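Local coordinates for phosphoacetylglucosamine mutase (PDB 5OAW), which catalyses the interconversion of the 6-phosphate and 1-phosphate of N-acetylglucosamine, probably through a phosphoserine and a magnesium ion, at residues 460-465 and 510-515; 358-363 and 475-480; 469-474 and 481-486. All blocks are in the same frame, centred on the assembly; numbering follows the deposited sequence.

Contact 1: residues 460-465 and 510-515. With 16G (2-acetamido-2-deoxy-6-O-phosphono-alpha-D-glucopyranose), chain D.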
loop_
_atom_site.group_PDB
_atom_site.type_symbol
_atom_site.label_atom_id
_atom_site.label_comp_id
_atom_site.label_asym_id
_atom_site.label_seq_id
_atom_site.Cartn_x
_atom_site.Cartn_y
_atom_site.Cartn_z
ATOM N N LEU A 460 -18.640 -9.902 -3.859
ATOM C CA LEU A 460 -17.614 -9.858 -4.874
ATOM C C LEU A 460 -17.500 -11.213 -5.536
ATOM O O LEU A 460 -17.418 -12.236 -4.862
ATOM C CB LEU A 460 -16.268 -9.420 -4.270
ATOM C CG LEU A 460 -15.088 -9.257 -5.240
ATOM C CD1 LEU A 460 -15.338 -8.119 -6.237
ATOM C CD2 LEU A 460 -13.799 -9.025 -4.461
ATOM N N VAL A 461 -17.490 -11.225 -6.858
ATOM C CA VAL A 461 -17.407 -12.481 -7.572
ATOM C C VAL A 461 -16.328 -12.387 -8.640
ATOM O O VAL A 461 -16.066 -11.312 -9.196
ATOM C CB VAL A 461 -18.832 -13.069 -7.988
ATOM C CG1 VAL A 461 -19.922 -12.006 -8.147
ATOM C CG2 VAL A 461 -18.787 -14.032 -9.179
ATOM N N ARG A 462 -15.661 -13.513 -8.861
ATOM C CA ARG A 462 -14.584 -13.646 -9.816
ATOM C C ARG A 462 -15.207 -14.364 -10.990
ATOM O O ARG A 462 -15.730 -15.450 -10.828
ATOM C CB ARG A 462 -13.427 -14.458 -9.193
ATOM C CG ARG A 462 -12.293 -14.793 -10.155
ATOM C CD ARG A 462 -11.350 -15.854 -9.590
ATOM N NE ARG A 462 -10.092 -15.972 -10.352
ATOM C CZ ARG A 462 -9.926 -16.652 -11.492
ATOM N NH1 ARG A 462 -10.933 -17.306 -12.067
ATOM N NH2 ARG A 462 -8.737 -16.679 -12.072
ATOM N N VAL A 463 -15.164 -13.759 -12.167
ATOM C CA VAL A 463 -15.877 -14.309 -13.320
ATOM C C VAL A 463 -14.895 -14.621 -14.432
ATOM O O VAL A 463 -14.461 -13.737 -15.173
ATOM C CB VAL A 463 -17.021 -13.378 -13.828
ATOM C CG1 VAL A 463 -17.828 -14.065 -14.925
ATOM C CG2 VAL A 463 -17.940 -12.957 -12.684
ATOM N N GLU A 464 -14.548 -15.894 -14.543
ATOM C CA GLU A 464 -13.665 -16.348 -15.601
ATOM C C GLU A 464 -14.367 -16.218 -16.940
ATOM O O GLU A 464 -15.488 -16.703 -17.128
ATOM C CB GLU A 464 -13.233 -17.784 -15.358
ATOM C CG GLU A 464 -11.839 -18.129 -15.852
ATOM C CD GLU A 464 -11.433 -19.531 -15.438
ATOM O OE1 GLU A 464 -10.446 -19.672 -14.686
ATOM O OE2 GLU A 464 -12.119 -20.496 -15.846
ATOM N N VAL A 465 -13.713 -15.487 -17.832
ATOM C CA VAL A 465 -14.089 -15.375 -19.236
ATOM C C VAL A 465 -12.840 -15.665 -20.068
ATOM O O VAL A 465 -11.732 -15.756 -19.532
ATOM C CB VAL A 465 -14.614 -13.960 -19.589
ATOM C CG1 VAL A 465 -15.831 -13.588 -18.750
ATOM C CG2 VAL A 465 -13.518 -12.908 -19.446
ATOM N N GLU A 510 -5.296 -10.950 -12.302
ATOM C CA GLU A 510 -5.902 -12.294 -12.424
ATOM C C GLU A 510 -6.554 -12.391 -13.811
ATOM O O GLU A 510 -6.832 -11.358 -14.422
ATOM C CB GLU A 510 -6.961 -12.466 -11.321
ATOM C CG GLU A 510 -7.037 -13.818 -10.617
ATOM C CD GLU A 510 -7.490 -13.690 -9.166
ATOM O OE1 GLU A 510 -6.964 -12.817 -8.450
ATOM O OE2 GLU A 510 -8.370 -14.457 -8.720
ATOM N N ASP A 511 -6.799 -13.611 -14.308
ATOM C CA ASP A 511 -7.440 -13.798 -15.635
ATOM C C ASP A 511 -8.966 -13.996 -15.547
ATOM O O ASP A 511 -9.488 -15.099 -15.774
ATOM C CB ASP A 511 -6.759 -14.920 -16.447
ATOM C CG ASP A 511 -7.221 -14.965 -17.919
ATOM O OD1 ASP A 511 -7.857 -14.007 -18.421
ATOM O OD2 ASP A 511 -6.945 -15.980 -18.588
ATOM N N ALA A 512 -9.661 -12.898 -15.233
ATOM C CA ALA A 512 -11.106 -12.869 -14.983
ATOM C C ALA A 512 -11.608 -11.433 -14.957
ATOM O O ALA A 512 -10.814 -10.497 -14.782
ATOM C CB ALA A 512 -11.422 -13.537 -13.647
ATOM N N VAL A 513 -12.915 -11.251 -15.144
ATOM C CA VAL A 513 -13.554 -9.988 -14.754
ATOM C C VAL A 513 -14.120 -10.117 -13.341
ATOM O O VAL A 513 -14.558 -11.192 -12.925
ATOM C CB VAL A 513 -14.545 -9.353 -15.816
ATOM C CG1 VAL A 513 -14.686 -10.167 -17.096
ATOM C CG2 VAL A 513 -15.904 -8.982 -15.226
ATOM N N ARG A 514 -14.044 -9.023 -12.594
ATOM C CA ARG A 514 -14.594 -8.964 -11.261
ATOM C C ARG A 514 -15.918 -8.231 -11.301
ATOM O O ARG A 514 -16.029 -7.178 -11.938
ATOM C CB ARG A 514 -13.667 -8.210 -10.329
ATOM C CG ARG A 514 -12.257 -8.732 -10.225
ATOM C CD ARG A 514 -11.644 -8.158 -8.952
ATOM N NE ARG A 514 -10.226 -8.470 -8.812
ATOM C CZ ARG A 514 -9.731 -9.657 -8.451
ATOM N NH1 ARG A 514 -10.531 -10.694 -8.197
ATOM N NH2 ARG A 514 -8.417 -9.805 -8.362
ATOM N N VAL A 515 -16.899 -8.796 -10.591
ATOM C CA VAL A 515 -18.194 -8.183 -10.340
ATOM C C VAL A 515 -18.278 -7.855 -8.860
ATOM O O VAL A 515 -18.023 -8.710 -7.996
ATOM C CB VAL A 515 -19.350 -9.154 -10.701
ATOM C CG1 VAL A 515 -20.711 -8.560 -10.346
ATOM C CG2 VAL A 515 -19.271 -9.567 -12.164
HETATM C C1 16G D . -2.755 -4.223 -7.515
HETATM C C2 16G D . -2.713 -2.780 -6.952
HETATM C C3 16G D . -3.866 -2.494 -5.989
HETATM C C4 16G D . -5.212 -2.942 -6.576
HETATM C C5 16G D . -5.176 -4.389 -7.072
HETATM C C6 16G D . -6.438 -4.635 -7.846
HETATM C C7 16G D . -0.604 -1.548 -6.610
HETATM C C8 16G D . 0.732 -1.537 -5.845
HETATM N N2 16G D . -1.412 -2.564 -6.296
HETATM O O1 16G D . -2.345 -5.168 -6.523
HETATM O O3 16G D . -3.956 -1.088 -5.765
HETATM O O4 16G D . -6.193 -2.814 -5.578
HETATM O O5 16G D . -4.073 -4.630 -8.007
HETATM O O6 16G D . -6.390 -5.919 -8.411
HETATM O O7 16G D . -0.905 -0.653 -7.410
HETATM P P 16G D . -7.312 -6.266 -9.634
HETATM O O1P 16G D . -7.040 -7.795 -9.897
HETATM O O2P 16G D . -8.833 -6.148 -9.049
HETATM O O3P 16G D . -7.069 -5.445 -10.864
#

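Contact 2: residues 358-363 and 475-480. With 16G (2-acetamido-2-deoxy-6-O-phosphono-alpha-D-glucopyranose), chain D.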
loop_
_atom_site.group_PDB
_atom_site.type_symbol
_atom_site.label_atom_id
_atom_site.label_comp_id
_atom_site.label_asym_id
_atom_site.label_seq_id
_atom_site.Cartn_x
_atom_site.Cartn_y
_atom_site.Cartn_z
ATOM N N CYS A 358 -13.668 9.387 -6.382
ATOM C CA CYS A 358 -13.522 8.011 -6.825
ATOM C C CYS A 358 -12.531 7.981 -7.960
ATOM O O CYS A 358 -12.588 8.815 -8.858
ATOM C CB CYS A 358 -14.868 7.410 -7.248
ATOM S SG CYS A 358 -14.832 5.599 -7.413
ATOM N N THR A 359 -11.602 7.028 -7.910
ATOM C CA THR A 359 -10.532 6.935 -8.905
ATOM C C THR A 359 -10.427 5.498 -9.331
ATOM O O THR A 359 -10.976 4.626 -8.664
ATOM C CB THR A 359 -9.144 7.381 -8.353
ATOM O OG1 THR A 359 -8.426 6.247 -7.857
ATOM C CG2 THR A 359 -9.277 8.363 -7.226
ATOM N N ASN A 360 -9.695 5.256 -10.423
ATOM C CA ASN A 360 -9.281 3.915 -10.827
ATOM C C ASN A 360 -8.678 3.116 -9.680
ATOM O O ASN A 360 -8.078 3.671 -8.769
ATOM C CB ASN A 360 -8.242 4.003 -11.940
ATOM C CG ASN A 360 -8.857 4.026 -13.315
ATOM O OD1 ASN A 360 -9.909 4.636 -13.550
ATOM N ND2 ASN A 360 -8.200 3.346 -14.247
ATOM N N THR A 361 -8.865 1.808 -9.733
ATOM C CA THR A 361 -8.137 0.881 -8.890
ATOM C C THR A 361 -6.633 1.022 -9.203
ATOM O O THR A 361 -6.250 1.292 -10.360
ATOM C CB THR A 361 -8.688 -0.547 -9.128
ATOM O OG1 THR A 361 -9.625 -0.879 -8.092
ATOM C CG2 THR A 361 -7.597 -1.598 -9.182
ATOM N N GLY A 362 -5.794 0.860 -8.179
ATOM C CA GLY A 362 -4.332 0.928 -8.357
ATOM C C GLY A 362 -3.765 2.065 -7.536
ATOM O O GLY A 362 -4.191 3.216 -7.684
ATOM N N VAL A 363 -2.805 1.741 -6.667
ATOM C CA VAL A 363 -2.300 2.694 -5.666
ATOM C C VAL A 363 -1.795 4.004 -6.271
ATOM O O VAL A 363 -2.016 5.073 -5.688
ATOM C CB VAL A 363 -1.249 2.093 -4.695
ATOM C CG1 VAL A 363 -1.743 0.792 -4.059
ATOM C CG2 VAL A 363 0.067 1.855 -5.385
ATOM N N ASP A 475 -14.841 6.174 -16.226
ATOM C CA ASP A 475 -15.501 6.835 -15.074
ATOM C C ASP A 475 -15.131 6.158 -13.728
ATOM O O ASP A 475 -15.994 5.703 -12.964
ATOM C CB ASP A 475 -17.015 6.988 -15.332
ATOM C CG ASP A 475 -17.792 7.486 -14.128
ATOM O OD1 ASP A 475 -18.896 6.944 -13.879
ATOM O OD2 ASP A 475 -17.316 8.385 -13.406
ATOM N N ALA A 476 -13.820 6.107 -13.462
ATOM C CA ALA A 476 -13.226 5.385 -12.310
ATOM C C ALA A 476 -13.593 3.889 -12.299
ATOM O O ALA A 476 -13.904 3.312 -11.246
ATOM C CB ALA A 476 -13.585 6.060 -10.990
ATOM N N GLU A 477 -13.543 3.288 -13.493
ATOM C CA GLU A 477 -13.881 1.884 -13.727
ATOM C C GLU A 477 -15.335 1.476 -13.363
ATOM O O GLU A 477 -15.657 0.286 -13.280
ATOM C CB GLU A 477 -12.841 0.974 -13.070
ATOM C CG GLU A 477 -11.527 0.910 -13.827
ATOM C CD GLU A 477 -10.445 0.180 -13.065
ATOM O OE1 GLU A 477 -10.064 0.634 -11.964
ATOM O OE2 GLU A 477 -9.965 -0.852 -13.576
ATOM N N ARG A 478 -16.205 2.469 -13.171
ATOM C CA ARG A 478 -17.583 2.232 -12.773
ATOM C C ARG A 478 -18.529 2.086 -13.971
ATOM O O ARG A 478 -19.725 1.883 -13.801
ATOM C CB ARG A 478 -18.057 3.340 -11.837
ATOM C CG ARG A 478 -17.186 3.517 -10.606
ATOM C CD ARG A 478 -17.614 4.698 -9.757
ATOM N NE ARG A 478 -17.383 5.981 -10.426
ATOM C CZ ARG A 478 -17.615 7.165 -9.870
ATOM N NH1 ARG A 478 -18.075 7.246 -8.622
ATOM N NH2 ARG A 478 -17.379 8.275 -10.561
ATOM N N LYS A 479 -17.986 2.177 -15.182
ATOM C CA LYS A 479 -18.771 2.031 -16.392
ATOM C C LYS A 479 -17.982 1.309 -17.444
ATOM O O LYS A 479 -16.795 1.574 -17.627
ATOM C CB LYS A 479 -19.221 3.393 -16.922
ATOM C CG LYS A 479 -20.536 3.886 -16.332
ATOM C CD LYS A 479 -20.619 5.406 -16.382
ATOM C CE LYS A 479 -22.008 5.924 -16.064
ATOM N NZ LYS A 479 -22.506 5.557 -14.717
ATOM N N LEU A 480 -18.662 0.396 -18.133
ATOM C CA LEU A 480 -18.114 -0.345 -19.257
ATOM C C LEU A 480 -18.525 0.299 -20.581
ATOM O O LEU A 480 -19.724 0.446 -20.862
ATOM C CB LEU A 480 -18.604 -1.787 -19.194
ATOM C CG LEU A 480 -17.803 -3.019 -18.737
ATOM C CD1 LEU A 480 -16.408 -2.774 -18.184
ATOM C CD2 LEU A 480 -18.666 -3.839 -17.788
HETATM C C1 16G D . -2.755 -4.223 -7.515
HETATM C C2 16G D . -2.713 -2.780 -6.952
HETATM C C3 16G D . -3.866 -2.494 -5.989
HETATM C C4 16G D . -5.212 -2.942 -6.576
HETATM C C5 16G D . -5.176 -4.389 -7.072
HETATM C C6 16G D . -6.438 -4.635 -7.846
HETATM C C7 16G D . -0.604 -1.548 -6.610
HETATM C C8 16G D . 0.732 -1.537 -5.845
HETATM N N2 16G D . -1.412 -2.564 -6.296
HETATM O O1 16G D . -2.345 -5.168 -6.523
HETATM O O3 16G D . -3.956 -1.088 -5.765
HETATM O O4 16G D . -6.193 -2.814 -5.578
HETATM O O5 16G D . -4.073 -4.630 -8.007
HETATM O O6 16G D . -6.390 -5.919 -8.411
HETATM O O7 16G D . -0.905 -0.653 -7.410
HETATM P P 16G D . -7.312 -6.266 -9.634
HETATM O O1P 16G D . -7.040 -7.795 -9.897
HETATM O O2P 16G D . -8.833 -6.148 -9.049
HETATM O O3P 16G D . -7.069 -5.445 -10.864
HETATM O O HOH W 1 -12.709 2.491 -8.880
HETATM O O HOH W 2 -11.662 4.350 -15.608
#

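Contact 3: residues 469-474 and 481-486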
loop_
_atom_site.group_PDB
_atom_site.type_symbol
_atom_site.label_atom_id
_atom_site.label_comp_id
_atom_site.label_asym_id
_atom_site.label_seq_id
_atom_site.Cartn_x
_atom_site.Cartn_y
_atom_site.Cartn_z
ATOM N N SER A 469 -9.972 -8.785 -22.073
ATOM C CA SER A 469 -9.548 -7.539 -22.732
ATOM C C SER A 469 -10.676 -6.782 -23.437
ATOM O O SER A 469 -10.541 -5.580 -23.695
ATOM C CB SER A 469 -8.403 -7.802 -23.713
ATOM O OG SER A 469 -8.892 -8.423 -24.886
ATOM N N ILE A 470 -11.778 -7.474 -23.744
ATOM C CA ILE A 470 -12.975 -6.822 -24.317
ATOM C C ILE A 470 -13.748 -5.968 -23.289
ATOM O O ILE A 470 -14.604 -5.159 -23.658
ATOM C CB ILE A 470 -13.908 -7.826 -25.051
ATOM C CG1 ILE A 470 -14.674 -8.727 -24.060
ATOM C CG2 ILE A 470 -13.121 -8.623 -26.092
ATOM C CD1 ILE A 470 -15.854 -9.498 -24.639
ATOM N N PHE A 471 -13.439 -6.161 -22.004
ATOM C CA PHE A 471 -14.028 -5.386 -20.908
ATOM C C PHE A 471 -13.168 -4.139 -20.652
ATOM O O PHE A 471 -12.096 -4.205 -20.008
ATOM C CB PHE A 471 -14.204 -6.254 -19.652
ATOM C CG PHE A 471 -15.210 -7.367 -19.818
ATOM C CD1 PHE A 471 -14.863 -8.560 -20.479
ATOM C CD2 PHE A 471 -16.502 -7.238 -19.300
ATOM C CE1 PHE A 471 -15.791 -9.591 -20.641
ATOM C CE2 PHE A 471 -17.430 -8.265 -19.453
ATOM C CZ PHE A 471 -17.077 -9.442 -20.125
ATOM N N LYS A 472 -13.640 -3.022 -21.206
ATOM C CA LYS A 472 -12.904 -1.769 -21.241
ATOM C C LYS A 472 -13.756 -0.797 -20.457
ATOM O O LYS A 472 -14.916 -0.574 -20.806
ATOM C CB LYS A 472 -12.742 -1.289 -22.691
ATOM C CG LYS A 472 -11.996 -2.236 -23.633
ATOM C CD LYS A 472 -10.625 -1.706 -24.091
ATOM C CE LYS A 472 -9.501 -1.842 -23.053
ATOM N NZ LYS A 472 -8.781 -3.158 -23.095
ATOM N N ALA A 473 -13.214 -0.246 -19.378
ATOM C CA ALA A 473 -14.010 0.624 -18.498
ATOM C C ALA A 473 -13.552 2.094 -18.456
ATOM O O ALA A 473 -12.447 2.423 -18.897
ATOM C CB ALA A 473 -14.100 0.036 -17.088
ATOM N N TYR A 474 -14.425 2.958 -17.932
ATOM C CA TYR A 474 -14.186 4.394 -17.780
ATOM C C TYR A 474 -14.976 4.875 -16.557
ATOM O O TYR A 474 -15.704 4.071 -15.949
ATOM C CB TYR A 474 -14.600 5.179 -19.054
ATOM C CG TYR A 474 -16.103 5.228 -19.318
ATOM C CD1 TYR A 474 -16.743 4.196 -20.033
ATOM C CD2 TYR A 474 -16.886 6.295 -18.853
ATOM C CE1 TYR A 474 -18.124 4.231 -20.279
ATOM C CE2 TYR A 474 -18.264 6.341 -19.085
ATOM C CZ TYR A 474 -18.877 5.306 -19.799
ATOM O OH TYR A 474 -20.229 5.341 -20.037
ATOM N N GLU A 481 -17.527 0.704 -21.371
ATOM C CA GLU A 481 -17.758 1.122 -22.757
ATOM C C GLU A 481 -17.873 -0.118 -23.652
ATOM O O GLU A 481 -18.599 -0.102 -24.642
ATOM C CB GLU A 481 -16.687 2.126 -23.268
ATOM C CG GLU A 481 -15.331 1.542 -23.668
ATOM C CD GLU A 481 -14.274 2.595 -24.033
ATOM O OE1 GLU A 481 -13.599 2.427 -25.077
ATOM O OE2 GLU A 481 -14.093 3.583 -23.276
ATOM N N SER A 482 -17.176 -1.189 -23.274
ATOM C CA SER A 482 -17.118 -2.421 -24.054
ATOM C C SER A 482 -17.148 -3.631 -23.096
ATOM O O SER A 482 -16.541 -3.532 -22.028
ATOM C CB SER A 482 -15.848 -2.399 -24.900
ATOM O OG SER A 482 -15.658 -3.610 -25.589
ATOM N N PRO A 483 -17.825 -4.754 -23.425
ATOM C CA PRO A 483 -18.590 -4.998 -24.679
ATOM C C PRO A 483 -19.923 -4.253 -24.761
ATOM O O PRO A 483 -20.506 -3.933 -23.710
ATOM C CB PRO A 483 -18.875 -6.501 -24.618
ATOM C CG PRO A 483 -18.925 -6.804 -23.160
ATOM C CD PRO A 483 -17.866 -5.932 -22.536
ATOM N N PRO A 484 -20.427 -4.006 -25.995
ATOM C CA PRO A 484 -21.625 -3.174 -26.163
ATOM C C PRO A 484 -22.854 -3.786 -25.482
ATOM O O PRO A 484 -23.035 -5.011 -25.513
ATOM C CB PRO A 484 -21.819 -3.136 -27.690
ATOM C CG PRO A 484 -20.543 -3.651 -28.280
ATOM C CD PRO A 484 -20.020 -4.618 -27.274
ATOM N N GLY A 485 -23.663 -2.943 -24.839
ATOM C CA GLY A 485 -24.901 -3.403 -24.200
ATOM C C GLY A 485 -24.821 -3.872 -22.754
ATOM O O GLY A 485 -25.838 -3.847 -22.052
ATOM N N LEU A 486 -23.633 -4.288 -22.301
ATOM C CA LEU A 486 -23.463 -4.862 -20.955
ATOM C C LEU A 486 -23.759 -3.872 -19.820
ATOM O O LEU A 486 -24.487 -4.217 -18.869
ATOM C CB LEU A 486 -22.074 -5.477 -20.775
ATOM C CG LEU A 486 -21.851 -6.771 -19.964
ATOM C CD1 LEU A 486 -20.542 -6.634 -19.221
ATOM C CD2 LEU A 486 -22.967 -7.209 -18.996
#

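Contact 1: residues 460-465 and 510-515
V461 and V463 of one strand pair with V515 and V513 of an antiparallel neighbour. The backbone bonds come in two reciprocal sets. V461 N reaches V515 O at 2.8 Å, and V515 N returns the bond to V461 O. V463 N meets V513 O at 2.7 Å, and V513 N likewise donates back to V463 O. R462 and R514 face each other between these sets as a non-hydrogen-bonded pair.

Apolar packing lies on the valine face. V461 and V515 run side by side, with V461 CG1 against V515 CB. V463 CG2 meets V515 CG2. Further along, V465 CG2 touches V513 CG1, the two side chains crossing at about a right angle. Helix 522-539 lies against this face through V532 and V536.

Charge gathers on the arginine face. R462 is extended from its backbone, with CG anti to the backbone N (chi1 174°), and this carries NE along to E510. R462 NE donates to E510 OE2 at 2.8 Å. The carboxylate oxygen lies in the guanidinium plane and uses its anti lone pair. A512 CB covers one face of the R462 guanidinium. The other oxygen of the same carboxylate, E510 OE1, takes a weak bond from R514 NH2 at 3.3 Å. E510 thus links the two arginines, and E464 joins the network through R462.

Ligand bonds finish the series. R514 NE donates to 16G O2P at 2.7 Å, and R514 NH2 donates to 16G O1P at 2.9 Å. The guanidinium therefore meets the phosphate edge-on with two nitrogens, while E510 may help to orient it. S507, G508, T509 and R505 are also hydrogen-bonded to the ligand. This is the phosphate-binding site of the C-terminal domain of the phosphohexomutase fold, built beside an antiparallel sheet.

Contact 2: residues 358-363 and 475-480
A476 and E477 press against C358, N360 and T361. They sit in a type I' beta turn, D475 to R478, at the head of the hairpin formed by strands 472-474 and 479-482. The turn belongs to the C-terminal domain. The loop it meets runs from strand 356-358 to helix 363-370 in domain III. The contact is therefore an interdomain one, next to the sugar pocket.

E477 makes the direct hydrogen bond of the contact. Its CB bond is directed at the loop. CG stands beside the backbone N (chi1 -75°), and the chain then runs on extended. CG passes N360 CG and OD1 at van der Waals range. CD lies by N360 ND2, and the amide and carboxylate planes stack only 23° apart. At the tip, OE1 accepts from T361 N at 2.8 Å, with the donor nearly in line with the C-O bond. OE1 also touches T361 CB at 3.4 Å. The second oxygen, OE2, is salt-bridged to R505. The carboxylate thus has a partner on each oxygen, and R505 in turn holds the ligand.

Around this bond the packing is plainer. A476 is as much a packing partner as E477, and its CB meets C358 SG at 3.8 Å. R478 is held by its own turn: NE donates to D475 O and NH2 to D475 OD2. This side-on grip fixes the guanidinium, and C358 CB lies over one face of it, toward the rim.

The loop then leads into the pocket. T361 CG2 touches 16G C6 at 3.5 Å, and V363 N donates to 16G O7 at 3.1 Å.

Two waters bridge the segments. One joins N360 OD1 to E477 N. The other donates to both T359 O and A476 O, each at 2.8 Å.

Contact 3: residues 469-474 and 481-486
K472 and S482 form an antiparallel hydrogen-bonded pair in the hairpin of strands 472-474 and 479-482. K472 N donates to S482 O at 3.1 Å. The reverse bond, S482 N to K472 O, is weak at 3.4 Å. K472 O has a firmer donor in E481 N, at 3.0 Å. E481 and S482 both face K472, which makes a classic beta bulge. One carbonyl oxygen thus serves two successive amides.

I470 O is supplied by a side chain instead. S482 OG donates to it at 2.7 Å, within the carbonyl plane. The torsion of S482 (chi1 175°) sets OG anti to its own backbone N and brings it to this oxygen. P483 N lies close to I470 O but has no hydrogen to give. The peptide bond before P483 is cis. S482 O also receives a CA-H contact from F471. K472 NZ bends back to donate to S469 O, its chain folded at three torsions.

The remaining contact is apolar. P483 CD lies over one face of the F471 ring, 4.0 Å from the ring centroid, in a CH-pi contact. L486 CD1 comes at the edge of the same ring, 3.5 Å from F471 CE2. F471 and L486 also touch helix 522-539. At the far end, the edge of the Y474 ring runs past E481, with Y474 CD1 3.8 Å from E481 CB.

The chemistry implies a strand pairing that ends at a proline. Where the backbone can no longer donate, the S482 hydroxyl takes over, and F471 packs on both P483 and L486, the first residue of helix 486-495.

All three contacts involve the C-terminal domain, and two reach the bound sugar phosphate. Contact 1 holds its phosphate and contact 2 lies by its sugar ring and acetamido group. Their centres are 16 Å apart, and their nearest atoms about 6 Å. R505 relates the two: its backbone is hydrogen-bonded to that of R514, and its side chain reaches both E477 and the ligand. Contacts 2 and 3 share one hairpin, where K479 O and Y474 N, 2.8 Å apart, are probably hydrogen-bonded. Contact 3 backs onto contact 1 through V513 CG1 and F471 CD1 at 3.7 Å. The F471 side chain is about 11 Å from the ligand.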